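Local coordinates for intracellular protein transport protein USO1 (Saccharomyces cerevisiae S288c, PDB 6LSU), which is required for protein transport from the endoplasmic reticulum to the Golgi complex, with this chain forming the globular head of the membrane tether, at residues E153-D158 / L164-L169; S197-D200 / I206-E209; D444-Q449 / E536-I541; N454-N459 / L499-L504; S674-V679 / Q707-N712. One frame throughout, in Å; residues are numbered along the deposited sequence.

Interaction 1 (E153-D158 / L164-L169)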
# COMPACT_ATOMS: atom_id res chain seq x y z
N GLU A 153 -7.20 -4.12 38.75
CA GLU A 153 -6.96 -5.06 39.88
C GLU A 153 -7.95 -6.22 39.78
O GLU A 153 -7.53 -7.32 40.16
CB GLU A 153 -6.99 -4.33 41.23
CG GLU A 153 -5.82 -4.70 42.13
CD GLU A 153 -4.45 -4.25 41.63
OE1 GLU A 153 -3.53 -5.13 41.51
OE2 GLU A 153 -4.29 -3.04 41.36
N PHE A 154 -9.14 -6.01 39.20
CA PHE A 154 -10.15 -7.07 38.91
C PHE A 154 -9.60 -8.23 38.04
O PHE A 154 -10.19 -9.33 38.05
CB PHE A 154 -11.39 -6.49 38.21
CG PHE A 154 -12.33 -5.72 39.10
CD1 PHE A 154 -12.30 -5.87 40.48
CD2 PHE A 154 -13.32 -4.92 38.55
CE1 PHE A 154 -13.18 -5.16 41.29
CE2 PHE A 154 -14.21 -4.24 39.36
CZ PHE A 154 -14.13 -4.35 40.73
N TRP A 155 -8.54 -8.02 37.25
CA TRP A 155 -7.95 -9.11 36.44
C TRP A 155 -7.30 -10.18 37.34
O TRP A 155 -7.00 -11.26 36.84
CB TRP A 155 -6.97 -8.57 35.39
CG TRP A 155 -7.66 -7.85 34.27
CD1 TRP A 155 -8.92 -8.09 33.79
CD2 TRP A 155 -7.15 -6.72 33.53
NE1 TRP A 155 -9.21 -7.20 32.78
CE2 TRP A 155 -8.13 -6.37 32.58
CE3 TRP A 155 -5.96 -6.00 33.56
CZ2 TRP A 155 -7.96 -5.32 31.67
CZ3 TRP A 155 -5.77 -4.98 32.64
CH2 TRP A 155 -6.77 -4.63 31.72
N GLU A 156 -7.09 -9.89 38.62
CA GLU A 156 -6.56 -10.89 39.60
C GLU A 156 -7.74 -11.75 40.11
O GLU A 156 -7.51 -12.89 40.47
CB GLU A 156 -5.81 -10.20 40.74
CG GLU A 156 -4.82 -9.13 40.32
CD GLU A 156 -3.82 -9.57 39.25
OE1 GLU A 156 -3.50 -10.79 39.20
OE2 GLU A 156 -3.35 -8.68 38.44
N ILE A 157 -8.96 -11.25 40.13
CA ILE A 157 -10.14 -12.07 40.53
C ILE A 157 -10.15 -13.33 39.67
O ILE A 157 -9.84 -13.25 38.49
CB ILE A 157 -11.48 -11.31 40.41
CG1 ILE A 157 -11.50 -10.08 41.32
CG2 ILE A 157 -12.65 -12.24 40.70
CD1 ILE A 157 -12.83 -9.32 41.33
N ASP A 158 -10.52 -14.44 40.29
CA ASP A 158 -10.51 -15.80 39.71
C ASP A 158 -11.92 -16.05 39.14
O ASP A 158 -12.51 -17.11 39.42
CB ASP A 158 -10.04 -16.80 40.78
CG ASP A 158 -10.17 -18.24 40.32
OD1 ASP A 158 -9.33 -18.64 39.48
OD2 ASP A 158 -11.14 -18.93 40.78
N LEU A 164 -13.52 -10.79 31.74
CA LEU A 164 -13.99 -10.42 30.38
C LEU A 164 -14.74 -9.09 30.41
O LEU A 164 -14.55 -8.24 29.48
CB LEU A 164 -14.91 -11.51 29.84
CG LEU A 164 -15.30 -11.34 28.39
CD1 LEU A 164 -14.07 -11.03 27.58
CD2 LEU A 164 -15.97 -12.55 27.87
N TYR A 165 -15.62 -8.90 31.39
CA TYR A 165 -16.42 -7.67 31.48
C TYR A 165 -15.49 -6.46 31.69
O TYR A 165 -15.73 -5.36 31.15
CB TYR A 165 -17.41 -7.74 32.63
CG TYR A 165 -18.65 -8.54 32.38
CD1 TYR A 165 -19.31 -8.52 31.17
CD2 TYR A 165 -19.24 -9.24 33.42
CE1 TYR A 165 -20.49 -9.24 30.97
CE2 TYR A 165 -20.43 -9.93 33.26
CZ TYR A 165 -21.05 -9.95 32.02
OH TYR A 165 -22.23 -10.63 31.87
N THR A 166 -14.40 -6.67 32.40
CA THR A 166 -13.42 -5.59 32.71
C THR A 166 -12.70 -5.14 31.42
O THR A 166 -12.63 -3.93 31.16
CB THR A 166 -12.50 -6.07 33.82
OG1 THR A 166 -13.35 -6.36 34.93
CG2 THR A 166 -11.45 -5.06 34.19
N ILE A 167 -12.19 -6.10 30.66
CA ILE A 167 -11.56 -5.90 29.32
C ILE A 167 -12.54 -5.11 28.46
O ILE A 167 -12.17 -4.08 27.91
CB ILE A 167 -11.19 -7.23 28.65
CG1 ILE A 167 -10.09 -7.97 29.41
CG2 ILE A 167 -10.76 -6.97 27.22
CD1 ILE A 167 -9.74 -9.32 28.83
N GLN A 168 -13.77 -5.60 28.36
CA GLN A 168 -14.81 -4.99 27.50
C GLN A 168 -15.07 -3.56 27.95
O GLN A 168 -15.15 -2.68 27.03
CB GLN A 168 -16.08 -5.84 27.51
CG GLN A 168 -15.87 -7.15 26.78
CD GLN A 168 -17.03 -8.11 26.88
OE1 GLN A 168 -17.67 -8.28 27.91
NE2 GLN A 168 -17.28 -8.80 25.78
N LEU A 169 -15.16 -3.30 29.26
CA LEU A 169 -15.49 -1.95 29.78
C LEU A 169 -14.36 -0.99 29.41
O LEU A 169 -14.65 0.11 28.90
CB LEU A 169 -15.74 -1.98 31.29
CG LEU A 169 -16.25 -0.67 31.90
CD1 LEU A 169 -17.51 -0.18 31.19
CD2 LEU A 169 -16.50 -0.84 33.39
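Trp-155 brings the NE1 side of its indole to segment 164-169 of helix 160-174 and meets two successive residues there. Its NE1 lies 3.4 Å from Thr-166 CG2 and 3.6 Å from Ile-167 CG1, so the pyrrole end of the ring system does most of the touching. CE2 follows, 4.1 Å from Ile-167 CG1, with the indole and the isoleucine side chain crossing at about a right angle. At the other branch of the threonine, Phe-154 brings its CB within 3.8 Å of Thr-166 OG1, which sits near the plane of the phenyl ring, at its edge.

Thr-166 is thus shared between both aromatics. Its OG1 is held beside the backbone N (chi1 -60°), which leaves the methyl to the tryptophan and lets the hydroxyl hydrogen-bond to Ile-162 O one turn earlier in its own helix. Further out, Met-195 and Leu-198 of helix 191-198 and Leu-213 of helix 204-218 pack on Trp-155, while Val-81 of helix 78-91 packs on Phe-154.

Both segments belong to ARM repeat 2. Since the hydroxyl spends its bonding inside its own helix, adhesion between the two segments rests on apolar and aromatic surfaces, in a fully buried setting.

Interaction 2 (S197-D200 / I206-E209)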
# COMPACT_ATOMS: atom_id res chain seq x y z
N SER A 197 -0.51 -10.34 29.92
CA SER A 197 -0.66 -11.67 30.58
C SER A 197 -2.05 -12.23 30.30
O SER A 197 -2.14 -13.50 30.23
CB SER A 197 -0.37 -11.63 32.05
OG SER A 197 0.93 -11.08 32.29
N LEU A 198 -3.08 -11.38 30.09
CA LEU A 198 -4.44 -11.85 29.70
C LEU A 198 -4.36 -12.79 28.47
O LEU A 198 -5.17 -13.66 28.36
CB LEU A 198 -5.36 -10.66 29.42
CG LEU A 198 -5.65 -9.74 30.59
CD1 LEU A 198 -6.37 -8.51 30.09
CD2 LEU A 198 -6.49 -10.45 31.67
N LEU A 199 -3.32 -12.68 27.63
CA LEU A 199 -3.07 -13.53 26.43
C LEU A 199 -2.80 -14.96 26.82
O LEU A 199 -2.96 -15.80 25.93
CB LEU A 199 -1.89 -13.01 25.61
CG LEU A 199 -2.12 -11.69 24.88
CD1 LEU A 199 -0.87 -11.20 24.19
CD2 LEU A 199 -3.24 -11.86 23.89
N ASP A 200 -2.38 -15.22 28.07
CA ASP A 200 -2.18 -16.60 28.61
C ASP A 200 -3.45 -17.09 29.30
O ASP A 200 -3.51 -18.26 29.71
CB ASP A 200 -1.02 -16.67 29.60
CG ASP A 200 0.30 -16.29 28.97
OD1 ASP A 200 0.55 -16.76 27.84
OD2 ASP A 200 1.02 -15.48 29.58
N ILE A 206 -11.13 -14.39 26.79
CA ILE A 206 -10.34 -13.34 27.47
C ILE A 206 -9.09 -13.08 26.61
O ILE A 206 -8.68 -11.93 26.46
CB ILE A 206 -9.99 -13.73 28.92
CG1 ILE A 206 -11.25 -13.69 29.79
CG2 ILE A 206 -8.88 -12.84 29.47
CD1 ILE A 206 -11.10 -14.43 31.09
N ARG A 207 -8.46 -14.15 26.13
CA ARG A 207 -7.27 -14.04 25.25
C ARG A 207 -7.65 -13.17 24.04
O ARG A 207 -7.01 -12.14 23.85
CB ARG A 207 -6.80 -15.44 24.87
CG ARG A 207 -5.59 -15.44 23.94
CD ARG A 207 -5.51 -16.75 23.19
NE ARG A 207 -6.56 -16.92 22.21
CZ ARG A 207 -6.63 -17.95 21.37
NH1 ARG A 207 -5.70 -18.89 21.41
NH2 ARG A 207 -7.60 -18.06 20.47
N ASP A 208 -8.73 -13.52 23.35
CA ASP A 208 -9.22 -12.87 22.11
C ASP A 208 -9.55 -11.40 22.41
O ASP A 208 -8.97 -10.48 21.72
CB ASP A 208 -10.42 -13.64 21.55
CG ASP A 208 -10.10 -15.05 21.06
OD1 ASP A 208 -8.94 -15.49 21.09
OD2 ASP A 208 -11.06 -15.71 20.61
N GLU A 209 -10.37 -11.16 23.45
CA GLU A 209 -10.73 -9.76 23.82
C GLU A 209 -9.49 -8.93 24.16
O GLU A 209 -9.47 -7.73 23.80
CB GLU A 209 -11.69 -9.69 24.99
CG GLU A 209 -12.64 -8.52 24.84
CD GLU A 209 -13.48 -8.64 23.58
OE1 GLU A 209 -13.93 -7.59 23.05
OE2 GLU A 209 -13.70 -9.79 23.15
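With chi1 at 179°, Arg-207 swings its CG opposite the backbone N, and the aliphatic stem comes to lie against the carbonyl of Leu-199, CG being 3.3 Å from Leu-199 O. A bend at chi3 (70°) then turns the guanidinium away from the leucine. NE and NH2 both reach Asp-208 OD1 at 3.0 Å, side-on and in the guanidinium plane, and NH2 has a second salt-bridge partner in Glu-244 of helix 233-244. One residue earlier, Ile-206 brings its CG2 branch to Leu-198, 4.0 Å from CD2, the two side chains crossing at about a right angle. Leu-199 CD2 approaches Arg-207 O at 3.8 Å and also packs on Leu-237 and Ile-240.

The contact is buried, and it joins the end of helix 191-198 to the first turns of helix 204-218 across a short connection. A buried joint between consecutive helices fits the all-helical armadillo solenoid; both segments lie in ARM repeat 3.

Interaction 3 (D444-Q449 / E536-I541)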
# COMPACT_ATOMS: atom_id res chain seq x y z
N ASP A 444 24.90 -3.15 -16.99
CA ASP A 444 25.04 -4.57 -17.39
C ASP A 444 23.71 -5.01 -18.01
O ASP A 444 23.70 -5.84 -18.97
CB ASP A 444 25.47 -5.46 -16.21
CG ASP A 444 26.95 -5.35 -15.82
OD1 ASP A 444 27.63 -4.33 -16.20
OD2 ASP A 444 27.43 -6.26 -15.10
N PHE A 445 22.60 -4.55 -17.43
CA PHE A 445 21.24 -4.91 -17.89
C PHE A 445 21.07 -4.46 -19.35
O PHE A 445 20.67 -5.33 -20.19
CB PHE A 445 20.17 -4.26 -17.02
CG PHE A 445 18.77 -4.45 -17.54
CD1 PHE A 445 18.19 -5.70 -17.55
CD2 PHE A 445 18.05 -3.36 -18.03
CE1 PHE A 445 16.89 -5.88 -18.00
CE2 PHE A 445 16.76 -3.55 -18.49
CZ PHE A 445 16.19 -4.82 -18.50
N LEU A 446 21.34 -3.18 -19.64
CA LEU A 446 21.14 -2.61 -20.99
C LEU A 446 22.02 -3.38 -21.98
O LEU A 446 21.45 -3.86 -23.01
CB LEU A 446 21.50 -1.12 -20.98
CG LEU A 446 20.41 -0.19 -20.45
CD1 LEU A 446 20.77 1.24 -20.75
CD2 LEU A 446 19.06 -0.50 -21.07
N LEU A 447 23.32 -3.52 -21.67
CA LEU A 447 24.30 -4.28 -22.50
C LEU A 447 23.81 -5.70 -22.77
O LEU A 447 24.02 -6.15 -23.85
CB LEU A 447 25.67 -4.33 -21.81
CG LEU A 447 26.45 -3.02 -21.84
CD1 LEU A 447 27.82 -3.19 -21.19
CD2 LEU A 447 26.57 -2.46 -23.25
N LYS A 448 23.24 -6.38 -21.79
CA LYS A 448 22.68 -7.74 -21.97
C LYS A 448 21.47 -7.61 -22.91
O LYS A 448 21.35 -8.40 -23.84
CB LYS A 448 22.36 -8.38 -20.61
CG LYS A 448 21.94 -9.85 -20.64
CD LYS A 448 20.77 -10.19 -19.70
CE LYS A 448 19.39 -10.09 -20.35
NZ LYS A 448 18.34 -9.54 -19.44
N GLN A 449 20.62 -6.60 -22.69
CA GLN A 449 19.36 -6.39 -23.45
C GLN A 449 19.65 -6.11 -24.92
O GLN A 449 18.87 -6.64 -25.75
CB GLN A 449 18.53 -5.23 -22.89
CG GLN A 449 17.81 -5.56 -21.60
CD GLN A 449 16.49 -6.23 -21.85
OE1 GLN A 449 15.58 -5.65 -22.46
NE2 GLN A 449 16.36 -7.43 -21.31
N GLU A 536 24.68 9.55 -19.02
CA GLU A 536 25.26 9.73 -20.37
C GLU A 536 25.61 8.37 -20.98
O GLU A 536 25.15 8.07 -22.07
CB GLU A 536 26.47 10.67 -20.31
CG GLU A 536 26.57 11.56 -21.54
CD GLU A 536 27.68 12.61 -21.49
OE1 GLU A 536 27.88 13.22 -20.42
OE2 GLU A 536 28.33 12.81 -22.54
N GLU A 537 26.37 7.54 -20.27
CA GLU A 537 26.78 6.20 -20.76
C GLU A 537 25.56 5.39 -21.19
O GLU A 537 25.67 4.66 -22.20
CB GLU A 537 27.47 5.39 -19.68
CG GLU A 537 28.75 4.70 -20.15
CD GLU A 537 30.01 5.21 -19.46
OE1 GLU A 537 30.98 4.42 -19.36
OE2 GLU A 537 30.01 6.39 -19.00
N LEU A 538 24.47 5.46 -20.43
CA LEU A 538 23.27 4.63 -20.67
C LEU A 538 22.57 5.19 -21.92
O LEU A 538 22.15 4.40 -22.79
CB LEU A 538 22.36 4.68 -19.44
CG LEU A 538 22.95 4.13 -18.14
CD1 LEU A 538 22.09 4.57 -16.95
CD2 LEU A 538 23.06 2.62 -18.17
N ARG A 539 22.43 6.51 -22.00
CA ARG A 539 21.87 7.19 -23.20
C ARG A 539 22.62 6.69 -24.44
O ARG A 539 21.98 6.11 -25.36
CB ARG A 539 21.94 8.71 -23.02
CG ARG A 539 20.93 9.24 -22.01
CD ARG A 539 21.21 10.68 -21.62
NE ARG A 539 20.13 11.35 -20.89
CZ ARG A 539 19.18 12.12 -21.46
NH1 ARG A 539 19.14 12.29 -22.76
NH2 ARG A 539 18.27 12.71 -20.71
N GLU A 540 23.94 6.83 -24.40
CA GLU A 540 24.88 6.47 -25.48
C GLU A 540 24.71 5.02 -25.90
O GLU A 540 24.74 4.80 -27.08
CB GLU A 540 26.33 6.74 -25.06
CG GLU A 540 26.64 8.23 -25.11
CD GLU A 540 26.02 8.94 -26.31
OE1 GLU A 540 25.14 9.85 -26.09
OE2 GLU A 540 26.38 8.55 -27.47
N ILE A 541 24.54 4.09 -24.98
CA ILE A 541 24.34 2.66 -25.34
C ILE A 541 23.04 2.50 -26.12
O ILE A 541 22.95 1.60 -26.97
CB ILE A 541 24.33 1.75 -24.08
CG1 ILE A 541 25.71 1.74 -23.40
CG2 ILE A 541 23.86 0.33 -24.43
CD1 ILE A 541 25.72 1.06 -22.06
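Leu-446 and Leu-538 meet where a helix of ARM repeat 8 runs almost parallel to helix 535-543 in the armadillo-type head, their short axes 6° apart in direction and 10.4 Å apart at closest approach. At that spacing the gap is bridged mainly by leucine and isoleucine side chains.

The two halves of the contact differ in burial. Leu-446 leaves its backbone toward the facing helix and sets its CD1 3.7 Å from Leu-538 CD2, the two leucines crossing at about a right angle. Both are buried, and Leu-446 also packs on Phe-524 and Phe-527 of helix 514-528, so this leucine touches side chains of both other helices.

On the solvent side, Leu-447 and Ile-541 are partly exposed, yet their closest approach is almost the same, Leu-447 CD2 lying 3.8 Å from Ile-541 CD1. The isoleucine keeps CG1 beside its backbone N (chi1 -66°) and extends to CD1, which carries that methyl out to the leucine; Val-450, one turn on from Leu-446, touches it too. Between the buried and partly exposed pairs, Ile-541 CG2 approaches Leu-446 CB at a looser 4.4 Å. In the buried half, Leu-446 CD1 also rests against the backbone of the partner helix, 4.0 Å from Leu-538 O.

Interaction 4 (N454-N459 / L499-L504)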
# COMPACT_ATOMS: atom_id res chain seq x y z
N ASN A 454 20.03 -7.90 -30.86
CA ASN A 454 20.92 -8.18 -32.04
C ASN A 454 20.79 -9.63 -32.52
O ASN A 454 21.27 -9.90 -33.64
CB ASN A 454 22.40 -7.90 -31.77
CG ASN A 454 22.77 -6.45 -32.00
OD1 ASN A 454 23.76 -5.97 -31.46
ND2 ASN A 454 21.97 -5.73 -32.78
N ASN A 455 20.23 -10.54 -31.70
CA ASN A 455 19.80 -11.89 -32.14
C ASN A 455 18.42 -11.82 -32.81
O ASN A 455 18.13 -12.72 -33.63
CB ASN A 455 19.74 -12.91 -31.00
CG ASN A 455 21.10 -13.50 -30.71
OD1 ASN A 455 22.05 -12.77 -30.41
ND2 ASN A 455 21.22 -14.81 -30.82
N SER A 456 17.59 -10.84 -32.44
CA SER A 456 16.25 -10.57 -33.04
C SER A 456 16.35 -9.66 -34.28
O SER A 456 15.30 -9.50 -34.94
CB SER A 456 15.30 -10.00 -32.01
OG SER A 456 14.01 -9.77 -32.57
N THR A 457 17.53 -9.07 -34.59
CA THR A 457 17.75 -8.20 -35.79
C THR A 457 18.89 -8.72 -36.70
O THR A 457 18.87 -8.35 -37.89
CB THR A 457 17.89 -6.72 -35.40
OG1 THR A 457 16.80 -6.00 -35.98
CG2 THR A 457 19.17 -6.04 -35.85
N ASN A 458 19.82 -9.56 -36.20
CA ASN A 458 20.99 -10.04 -36.99
C ASN A 458 20.99 -11.57 -37.11
O ASN A 458 20.57 -12.07 -38.17
CB ASN A 458 22.33 -9.52 -36.44
CG ASN A 458 22.31 -8.06 -36.07
OD1 ASN A 458 22.70 -7.69 -34.96
ND2 ASN A 458 21.86 -7.21 -36.98
N ASN A 459 21.45 -12.30 -36.07
CA ASN A 459 21.83 -13.74 -36.16
C ASN A 459 20.65 -14.58 -36.66
O ASN A 459 20.84 -15.31 -37.65
CB ASN A 459 22.40 -14.28 -34.84
CG ASN A 459 23.41 -15.39 -35.04
OD1 ASN A 459 23.19 -16.30 -35.83
ND2 ASN A 459 24.53 -15.32 -34.34
N LEU A 499 13.20 -5.10 -23.96
CA LEU A 499 12.60 -3.75 -23.96
C LEU A 499 12.89 -3.12 -25.32
O LEU A 499 12.09 -2.28 -25.74
CB LEU A 499 13.21 -2.90 -22.84
CG LEU A 499 12.83 -3.31 -21.42
CD1 LEU A 499 13.78 -2.69 -20.38
CD2 LEU A 499 11.42 -2.91 -21.11
N PHE A 500 14.02 -3.48 -25.93
CA PHE A 500 14.46 -2.98 -27.26
C PHE A 500 13.55 -3.55 -28.34
O PHE A 500 13.14 -2.83 -29.26
CB PHE A 500 15.92 -3.32 -27.48
CG PHE A 500 16.85 -2.42 -26.72
CD1 PHE A 500 16.95 -1.08 -27.04
CD2 PHE A 500 17.64 -2.91 -25.70
CE1 PHE A 500 17.83 -0.26 -26.35
CE2 PHE A 500 18.47 -2.07 -24.99
CZ PHE A 500 18.59 -0.76 -25.33
N GLU A 501 13.17 -4.81 -28.17
CA GLU A 501 12.17 -5.44 -29.03
C GLU A 501 10.95 -4.52 -29.10
O GLU A 501 10.51 -4.26 -30.19
CB GLU A 501 11.82 -6.83 -28.51
CG GLU A 501 11.60 -7.84 -29.62
CD GLU A 501 11.67 -9.29 -29.18
OE1 GLU A 501 12.02 -10.15 -30.02
OE2 GLU A 501 11.38 -9.57 -27.99
N VAL A 502 10.44 -4.02 -27.97
CA VAL A 502 9.21 -3.18 -27.97
C VAL A 502 9.56 -1.79 -28.52
O VAL A 502 8.92 -1.29 -29.46
CB VAL A 502 8.59 -3.09 -26.57
CG1 VAL A 502 7.52 -2.01 -26.49
CG2 VAL A 502 8.04 -4.45 -26.14
N LEU A 503 10.60 -1.19 -27.98
CA LEU A 503 10.91 0.23 -28.29
C LEU A 503 11.24 0.43 -29.79
O LEU A 503 11.01 1.57 -30.28
CB LEU A 503 12.10 0.66 -27.45
CG LEU A 503 12.50 2.11 -27.64
CD1 LEU A 503 11.49 2.98 -26.96
CD2 LEU A 503 13.88 2.41 -27.11
N LEU A 504 11.81 -0.56 -30.49
CA LEU A 504 12.44 -0.34 -31.82
C LEU A 504 11.77 -1.22 -32.90
O LEU A 504 12.28 -1.28 -34.02
CB LEU A 504 13.96 -0.64 -31.74
CG LEU A 504 14.78 0.24 -30.79
CD1 LEU A 504 16.18 -0.32 -30.57
CD2 LEU A 504 14.91 1.67 -31.31
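A single side-chain bond carries this contact: Ser-456 OG donates to Glu-501 OE1 at 3.3 Å. The serine CB leaves its backbone toward helix 499-504, and its OG stands opposite the backbone N (chi1 -179°), which turns the hydroxyl to the glutamate. The glutamate has to travel further. Its CA and CB set off to one side of Ser-456, but the chain is extended beyond CG and, from a chi1 of -142°, lying off the usual staggered positions, it carries the carboxylate back over to the serine. OE1 is met on its anti side, the donor standing 23° out of the carboxylate plane, so the approach is tilted. Ser-456 CB follows at 3.8 Å from the same oxygen, and the nearest CA atoms, those of these two residues, are 7.7 Å apart.

Ser-456 is poorly ordered and both residues are partly exposed, so the bond is best read as a modest surface link. It falls in a wider pi-type turn, 455-459, at the end of helix 439-459. A buried attachment lies nearby, where Phe-500 packs on Gln-449, Val-450 and Cys-453 and meets Phe-524 edge-to-face. The short helix 499-504 is thus seated against helix 439-459, with helices 514-528, 404-414 and 559-568 packing round its other residues.

Interaction 5 (S674-V679 / Q707-N712)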
# COMPACT_ATOMS: atom_id res chain seq x y z
N SER A 674 -4.71 20.62 -22.24
CA SER A 674 -4.52 19.26 -22.83
C SER A 674 -4.72 18.17 -21.78
O SER A 674 -4.99 18.49 -20.61
CB SER A 674 -3.15 19.14 -23.44
OG SER A 674 -2.16 19.27 -22.44
N TYR A 675 -4.55 16.91 -22.18
CA TYR A 675 -4.46 15.74 -21.27
C TYR A 675 -3.45 16.02 -20.15
O TYR A 675 -3.71 15.70 -18.97
CB TYR A 675 -4.02 14.49 -22.01
CG TYR A 675 -5.16 13.79 -22.70
CD1 TYR A 675 -5.77 14.34 -23.81
CD2 TYR A 675 -5.62 12.58 -22.24
CE1 TYR A 675 -6.82 13.69 -24.45
CE2 TYR A 675 -6.66 11.92 -22.87
CZ TYR A 675 -7.28 12.48 -23.97
OH TYR A 675 -8.29 11.82 -24.61
N PHE A 676 -2.32 16.63 -20.48
CA PHE A 676 -1.29 16.91 -19.45
C PHE A 676 -1.92 17.70 -18.32
O PHE A 676 -1.62 17.44 -17.13
CB PHE A 676 -0.12 17.68 -20.03
CG PHE A 676 1.02 17.90 -19.08
CD1 PHE A 676 2.00 16.92 -18.91
CD2 PHE A 676 1.14 19.09 -18.38
CE1 PHE A 676 3.07 17.12 -18.04
CE2 PHE A 676 2.25 19.31 -17.56
CZ PHE A 676 3.19 18.32 -17.36
N SER A 677 -2.77 18.66 -18.66
CA SER A 677 -3.33 19.63 -17.68
C SER A 677 -4.03 18.86 -16.54
O SER A 677 -3.91 19.30 -15.37
CB SER A 677 -4.26 20.60 -18.35
OG SER A 677 -5.45 19.95 -18.77
N LYS A 678 -4.74 17.77 -16.84
CA LYS A 678 -5.48 17.07 -15.77
C LYS A 678 -4.78 15.75 -15.46
O LYS A 678 -5.27 14.69 -15.86
CB LYS A 678 -6.98 17.02 -16.05
CG LYS A 678 -7.82 18.02 -15.24
CD LYS A 678 -7.16 18.64 -13.99
CE LYS A 678 -6.83 17.65 -12.88
NZ LYS A 678 -5.68 18.09 -12.07
N VAL A 679 -3.65 15.86 -14.76
CA VAL A 679 -2.87 14.76 -14.16
C VAL A 679 -2.58 15.16 -12.71
O VAL A 679 -2.13 16.30 -12.50
CB VAL A 679 -1.56 14.48 -14.93
CG1 VAL A 679 -1.83 14.33 -16.42
CG2 VAL A 679 -0.49 15.54 -14.67
N GLN A 707 8.10 15.66 -14.75
CA GLN A 707 9.04 16.40 -13.86
C GLN A 707 9.87 17.29 -14.78
O GLN A 707 10.13 18.48 -14.46
CB GLN A 707 9.94 15.45 -13.05
CG GLN A 707 9.38 15.02 -11.70
CD GLN A 707 10.14 13.82 -11.18
OE1 GLN A 707 11.33 13.89 -10.89
NE2 GLN A 707 9.45 12.69 -11.11
N LEU A 708 10.33 16.71 -15.89
CA LEU A 708 11.17 17.44 -16.87
C LEU A 708 10.39 18.66 -17.41
O LEU A 708 10.90 19.77 -17.37
CB LEU A 708 11.57 16.51 -18.00
CG LEU A 708 12.34 17.21 -19.11
CD1 LEU A 708 13.78 17.46 -18.67
CD2 LEU A 708 12.30 16.41 -20.40
N PHE A 709 9.15 18.47 -17.86
CA PHE A 709 8.35 19.56 -18.42
C PHE A 709 8.21 20.66 -17.36
O PHE A 709 8.68 21.80 -17.60
CB PHE A 709 7.00 19.08 -18.94
CG PHE A 709 6.21 20.20 -19.54
CD1 PHE A 709 6.59 20.77 -20.75
CD2 PHE A 709 5.14 20.75 -18.86
CE1 PHE A 709 5.86 21.82 -21.29
CE2 PHE A 709 4.43 21.80 -19.40
CZ PHE A 709 4.80 22.34 -20.61
N ASN A 710 7.60 20.31 -16.22
CA ASN A 710 7.32 21.29 -15.12
C ASN A 710 8.61 22.01 -14.71
O ASN A 710 8.54 23.18 -14.46
CB ASN A 710 6.60 20.63 -13.96
CG ASN A 710 5.18 20.21 -14.31
OD1 ASN A 710 4.60 20.76 -15.24
ND2 ASN A 710 4.62 19.26 -13.58
N GLU A 711 9.77 21.37 -14.71
CA GLU A 711 11.01 21.97 -14.18
C GLU A 711 11.66 22.89 -15.22
O GLU A 711 12.52 23.71 -14.80
CB GLU A 711 11.96 20.87 -13.69
CG GLU A 711 11.57 20.32 -12.33
CD GLU A 711 12.37 19.12 -11.83
OE1 GLU A 711 13.52 18.92 -12.31
OE2 GLU A 711 11.83 18.39 -10.96
N ASN A 712 11.31 22.76 -16.51
CA ASN A 712 11.85 23.64 -17.59
C ASN A 712 10.73 24.22 -18.47
O ASN A 712 11.00 24.49 -19.65
CB ASN A 712 12.81 22.92 -18.52
CG ASN A 712 13.81 22.10 -17.75
OD1 ASN A 712 14.87 22.63 -17.39
ND2 ASN A 712 13.45 20.85 -17.48
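Just before Phe-709, on the helix that faces Phe-676, the carbonyl oxygen of Leu-708 is gripped by several N-H groups. The side-chain ND2 of Asn-712 bonds to it at 2.8 Å, tilted 20° from the carbonyl plane, and the backbone N atoms of Glu-711 and Asn-712 add weak bonds. The last turn is thereby closed just where helix 703-711 ends.

From this turn two side chains reach Phe-676. Phe-709 presents its ring edge to the face of Phe-676 in a T-shaped pair, centroids 5.0 Å apart and planes at 78°, with Phe-709 CD2 lying 3.5 Å from Phe-676 CZ. Both phenylalanines hold CG opposite the backbone N, Phe-676 at a chi1 of -175°, and this sends each ring into the gap, where the two side chains meet at an oblique angle, between backbones whose nearest CA atoms are 10.1 Å apart. Asn-710 comes from the opposite direction to Phe-676 and places OD1 in the plane of the ring, at its edge, 3.5 Å from CZ. Lys-671 lies close to the same oxygen.

Phe-670 stacks on Phe-676 and meets Phe-709 edge-to-face, while Phe-701 meets Phe-676 edge-to-face. The arrangement is an aromatic cluster, by which the loop after helix 660-673 is pinned to helix 703-711 in the C-terminal part of the Uso1 head.

Overall arrangement
From the N terminus, interaction 1 closes a short turn between the helices of ARM repeat 2, and interaction 2 does the same in ARM repeat 3. The two follow in series and touch, Trp-155 and Ile-167 packing on Leu-198. Far along the elongated head, with centres about 67 Å from interaction 1, interaction 3 ties helix 439-459 to helix 535-543 over an 86-residue excursion. Interaction 4 lies within that excursion and spans the loop that contains the unmodelled residues 464-494; it shares helix 439-459 with interaction 3, and Gln-449 OE1 probably bonds to Leu-499 N. Interaction 5 comes last, joining a loop to helix 703-711 about 28 Å from interaction 3, centre to centre.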